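Local coordinates for lipoprotein (PDB 2F4I) that is of unknown function but has an OB fold and is predicted to be a periplasmic lipoprotein of the DUF2291 family, at residues N112-V115 / N116-I120. Sequence-based numbering, arbitrary orientation.
Sequences NGIV and NATGI
The Thr118 hydroxyl reaches back to Ile114 O, one turn earlier in the short helix 113-118. Its OG1 donates to Ile114 O at 2.8 Å, and Thr118 N reaches the same oxygen at 3.1 Å. Ile114 O thus takes two donors, one from either face of its carbonyl plane. A chi1 of 67° swings OG1 back over the preceding turn. OG1 also accepts from Ile120 N at 3.2 Å, which makes an ST turn just where the helix ends. Gly119 leaves helical geometry with positive phi, and its N makes a weak bond to Val115 O. Beyond it, Ile120 CG2 packs against Val115 CG1 at 3.9 Å, the two side chains set roughly perpendicular. The helix lies against the sheet of this OB-fold protein. Ile114 rests on Ile187 and Leu189 of strand 184-193, and Ala117 on Val171. Ile114, Ala117 and Thr118 are buried, whereas Gly119 is exposed and Asn112 and Gly113 partly so. Asn112 still touches Phe132 and Ala136. Its side chain does not cap the helix. Asn116 ND2 lies 3.5 Å from Asn112 CB. One water accepts from Asn112 ND2 and Asn116 ND2, and the latter also bonds weakly to Tyr73 OH.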
# COMPACT_ATOMS: atom_id res chain seq x y z
N ASN A 112 0.12 -10.08 -5.44
CA ASN A 112 -1.05 -9.47 -6.06
C ASN A 112 -1.72 -8.43 -5.19
O ASN A 112 -2.80 -7.98 -5.56
CB ASN A 112 -2.06 -10.55 -6.47
CG ASN A 112 -1.66 -11.28 -7.74
OD1 ASN A 112 -0.70 -10.90 -8.43
ND2 ASN A 112 -2.41 -12.32 -8.08
N GLY A 113 -1.11 -8.07 -4.07
CA GLY A 113 -1.61 -7.04 -3.17
C GLY A 113 -1.94 -5.72 -3.79
O GLY A 113 -2.93 -5.13 -3.43
N ILE A 114 -1.10 -5.22 -4.72
CA ILE A 114 -1.37 -3.89 -5.34
C ILE A 114 -2.59 -3.99 -6.25
O ILE A 114 -3.49 -3.20 -6.13
CB ILE A 114 -0.13 -3.23 -6.07
CG1 ILE A 114 0.96 -2.83 -5.04
CG2 ILE A 114 -0.56 -1.96 -6.84
CD1 ILE A 114 2.42 -2.88 -5.51
N VAL A 115 -2.61 -4.98 -7.14
CA VAL A 115 -3.72 -5.09 -8.11
C VAL A 115 -5.03 -5.47 -7.43
O VAL A 115 -6.06 -5.01 -7.84
CB VAL A 115 -3.38 -6.09 -9.31
CG1 VAL A 115 -2.22 -5.57 -10.11
CG2 VAL A 115 -3.17 -7.55 -8.82
N ASN A 116 -4.96 -6.27 -6.37
CA ASN A 116 -6.14 -6.68 -5.61
C ASN A 116 -6.70 -5.61 -4.68
O ASN A 116 -7.92 -5.43 -4.61
CB ASN A 116 -5.85 -7.99 -4.87
CG ASN A 116 -5.66 -9.16 -5.82
OD1 ASN A 116 -5.82 -9.02 -7.03
ND2 ASN A 116 -5.39 -10.32 -5.28
N ALA A 117 -5.82 -4.85 -4.03
CA ALA A 117 -6.26 -3.70 -3.19
C ALA A 117 -6.84 -2.55 -4.00
O ALA A 117 -7.79 -1.90 -3.53
CB ALA A 117 -5.10 -3.19 -2.28
N THR A 118 -6.28 -2.28 -5.19
CA THR A 118 -6.65 -1.12 -6.03
C THR A 118 -7.74 -1.44 -7.07
O THR A 118 -8.48 -0.56 -7.54
CB THR A 118 -5.38 -0.57 -6.81
OG1 THR A 118 -4.93 -1.52 -7.80
CG2 THR A 118 -4.21 -0.17 -5.84
N GLY A 119 -7.83 -2.72 -7.43
CA GLY A 119 -8.68 -3.19 -8.51
C GLY A 119 -8.25 -2.76 -9.91
O GLY A 119 -9.06 -2.80 -10.86
N ILE A 120 -7.00 -2.34 -10.06
CA ILE A 120 -6.48 -1.80 -11.34
C ILE A 120 -6.40 -2.86 -12.42
O ILE A 120 -6.58 -2.56 -13.60
CB ILE A 120 -5.07 -1.12 -11.13
CG1 ILE A 120 -4.77 -0.19 -12.27
CG2 ILE A 120 -3.91 -2.11 -10.94
CD1 ILE A 120 -5.60 1.04 -12.18
O HOH W 1 -5.22 -12.62 -7.21